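Local coordinates for ribosomal RNA small subunit methyltransferase D (Haemophilus influenzae, PDB 2IFT), which probably methylates the N2 atom of guanine 966 in 16S rRNA of the assembled 30S particle, with S-adenosyl-L-methionine as methyl donor, at residues 116-120 with 146-152. Numbering follows the deposited sequence.
Sequences FLKQP and LLCENNW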
loop_
_atom_site.group_PDB
_atom_site.type_symbol
_atom_site.label_atom_id
_atom_site.label_comp_id
_atom_site.label_asym_id
_atom_site.label_seq_id
_atom_site.Cartn_x
_atom_site.Cartn_y
_atom_site.Cartn_z
ATOM N N PHE A 116 -7.647 4.411 -11.591
ATOM C CA PHE A 116 -7.484 5.578 -10.731
ATOM C C PHE A 116 -6.135 6.264 -10.976
ATOM O O PHE A 116 -6.061 7.488 -11.077
ATOM C CB PHE A 116 -7.589 5.159 -9.254
ATOM C CG PHE A 116 -7.108 6.207 -8.274
ATOM C CD1 PHE A 116 -5.863 6.088 -7.663
ATOM C CD2 PHE A 116 -7.920 7.281 -7.925
ATOM C CE1 PHE A 116 -5.435 7.021 -6.704
ATOM C CE2 PHE A 116 -7.504 8.223 -6.969
ATOM C CZ PHE A 116 -6.259 8.088 -6.359
ATOM N N LEU A 117 -5.079 5.458 -11.071
ATOM C CA LEU A 117 -3.726 5.961 -11.278
ATOM C C LEU A 117 -3.424 6.499 -12.683
ATOM O O LEU A 117 -2.325 6.978 -12.923
ATOM C CB LEU A 117 -2.701 4.869 -10.918
ATOM C CG LEU A 117 -2.651 4.366 -9.465
ATOM C CD1 LEU A 117 -1.650 3.231 -9.361
ATOM C CD2 LEU A 117 -2.258 5.503 -8.520
ATOM N N LYS A 118 -4.379 6.423 -13.605
ATOM C CA LYS A 118 -4.147 6.935 -14.963
ATOM C C LYS A 118 -4.302 8.453 -15.020
ATOM O O LYS A 118 -3.949 9.083 -16.018
ATOM C CB LYS A 118 -5.115 6.308 -15.969
ATOM C CG LYS A 118 -4.892 4.839 -16.243
ATOM C CD LYS A 118 -5.954 4.311 -17.201
ATOM C CE LYS A 118 -5.743 2.839 -17.489
ATOM N NZ LYS A 118 -4.412 2.627 -18.107
ATOM N N GLN A 119 -4.824 9.036 -13.947
ATOM C CA GLN A 119 -5.023 10.476 -13.871
ATOM C C GLN A 119 -3.722 11.213 -13.507
ATOM O O GLN A 119 -3.241 11.098 -12.384
ATOM C CB GLN A 119 -6.112 10.767 -12.838
ATOM C CG GLN A 119 -6.379 12.232 -12.594
ATOM C CD GLN A 119 -7.440 12.443 -11.546
ATOM O OE1 GLN A 119 -8.645 12.407 -11.831
ATOM N NE2 GLN A 119 -7.004 12.650 -10.314
ATOM N N PRO A 120 -3.138 11.974 -14.459
ATOM C CA PRO A 120 -1.891 12.728 -14.243
ATOM C C PRO A 120 -1.995 13.713 -13.083
ATOM O O PRO A 120 -2.845 14.596 -13.092
ATOM C CB PRO A 120 -1.681 13.445 -15.577
ATOM C CG PRO A 120 -2.284 12.494 -16.571
ATOM C CD PRO A 120 -3.565 12.072 -15.869
ATOM N N LEU A 146 2.154 3.269 -14.016
ATOM C CA LEU A 146 1.303 4.435 -13.805
ATOM C C LEU A 146 1.799 5.346 -12.674
ATOM O O LEU A 146 1.779 6.569 -12.800
ATOM C CB LEU A 146 -0.125 3.973 -13.539
ATOM C CG LEU A 146 -0.758 3.196 -14.707
ATOM C CD1 LEU A 146 -2.085 2.577 -14.271
ATOM C CD2 LEU A 146 -0.965 4.134 -15.902
ATOM N N LEU A 147 2.234 4.757 -11.564
ATOM C CA LEU A 147 2.758 5.556 -10.461
ATOM C C LEU A 147 3.842 6.478 -10.999
ATOM O O LEU A 147 3.834 7.679 -10.740
ATOM C CB LEU A 147 3.357 4.658 -9.373
ATOM C CG LEU A 147 2.384 3.962 -8.419
ATOM C CD1 LEU A 147 3.152 2.997 -7.539
ATOM C CD2 LEU A 147 1.652 4.999 -7.572
ATOM N N CYS A 148 4.774 5.901 -11.755
ATOM C CA CYS A 148 5.886 6.656 -12.344
ATOM C C CYS A 148 5.442 7.637 -13.412
ATOM O O CYS A 148 5.843 8.799 -13.420
ATOM C CB CYS A 148 6.903 5.704 -12.970
ATOM S SG CYS A 148 8.147 5.074 -11.833
ATOM N N GLU A 149 4.618 7.147 -14.325
ATOM C CA GLU A 149 4.125 7.948 -15.427
ATOM C C GLU A 149 3.343 9.172 -15.003
ATOM O O GLU A 149 3.541 10.249 -15.539
ATOM C CB GLU A 149 3.235 7.087 -16.315
ATOM C CG GLU A 149 3.598 7.106 -17.782
ATOM C CD GLU A 149 3.135 5.844 -18.491
ATOM O OE1 GLU A 149 1.905 5.597 -18.533
ATOM O OE2 GLU A 149 4.005 5.094 -18.998
ATOM N N ASN A 150 2.466 9.013 -14.018
ATOM C CA ASN A 150 1.621 10.119 -13.623
ATOM C C ASN A 150 1.911 10.926 -12.367
ATOM O O ASN A 150 0.992 11.421 -11.719
ATOM C CB ASN A 150 0.162 9.653 -13.656
ATOM C CG ASN A 150 -0.248 9.152 -15.042
ATOM O OD1 ASN A 150 -0.079 9.854 -16.037
ATOM N ND2 ASN A 150 -0.778 7.936 -15.110
ATOM N N ASN A 151 3.190 11.058 -12.029
ATOM C CA ASN A 151 3.604 11.924 -10.928
ATOM C C ASN A 151 2.888 11.674 -9.597
ATOM O O ASN A 151 2.437 12.617 -8.954
ATOM C CB ASN A 151 3.369 13.372 -11.395
ATOM C CG ASN A 151 4.109 14.404 -10.561
ATOM O OD1 ASN A 151 5.256 14.201 -10.179
ATOM N ND2 ASN A 151 3.457 15.538 -10.303
ATOM N N TRP A 152 2.800 10.419 -9.175
ATOM C CA TRP A 152 2.106 10.086 -7.936
ATOM C C TRP A 152 3.006 10.023 -6.722
ATOM O O TRP A 152 2.568 10.283 -5.597
ATOM C CB TRP A 152 1.423 8.726 -8.050
ATOM C CG TRP A 152 0.238 8.716 -8.918
ATOM C CD1 TRP A 152 0.182 8.331 -10.219
ATOM C CD2 TRP A 152 -1.080 9.144 -8.560
ATOM N NE1 TRP A 152 -1.092 8.492 -10.701
ATOM C CE2 TRP A 152 -1.887 8.989 -9.703
ATOM C CE3 TRP A 152 -1.654 9.645 -7.380
ATOM C CZ2 TRP A 152 -3.247 9.316 -9.709
ATOM C CZ3 TRP A 152 -3.013 9.975 -7.383
ATOM C CH2 TRP A 152 -3.792 9.807 -8.542
#
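Two side-chain donors, the amide of N150 and the indole of W152, converge on the backbone carbonyl of L117. N150 ND2 lies 2.8 Å from L117 O, in the carbonyl plane and on a lone pair, although its N-H points only roughly at the oxygen (139°). W152 NE1 is 3.0 Å from the same L117 O and comes in tilted from the carbonyl plane, so the two N-H groups reach the oxygen from different directions. Asparagine suits its place because N150 is the first residue to leave helix 139-149: its CG, anti to the carbonyl carbon (chi1 -58°), directs its short amide toward the neighbouring turn, with L117 O lying somewhat out of the amide plane.

The indole is also an apolar platform. L117 CD2 sits almost over the centre of its five-membered ring, 3.7 Å from the centroid and close to the ring normal, a CH-pi contact in which one methyl of the branched leucine side chain rests on the flat face. The F116 ring meets the six-membered ring obliquely, planes at 35°, with F116 CZ 3.7 Å from W152 CH2. W152 also forms an edge-to-face pair with the H125 ring.

Aliphatic contacts complete the join. L117 CB touches L146 CB at 3.8 Å, while L117 CD2 meets the CD2 methyl of L147, a leucine that also packs on V129 and L131 of strand 126-131. Towards solvent, K118 CG crosses beside the L146 methyls. Separately, the proline ring makes a van der Waals contact with the amide oxygen, P120 CG resting 3.5 Å from N150 OD1.

The type I turn from F116 to Q119, which starts on the last residue of helix 113-116, is thus tied to the C-terminal end of helix 139-149 in this Rossmann-like methyltransferase domain. Two hydrogen bonds to one carbonyl oxygen, with L117 lodged between indole and helix, imply a turn fixed by directional polar bonds as well as by hydrophobic burial.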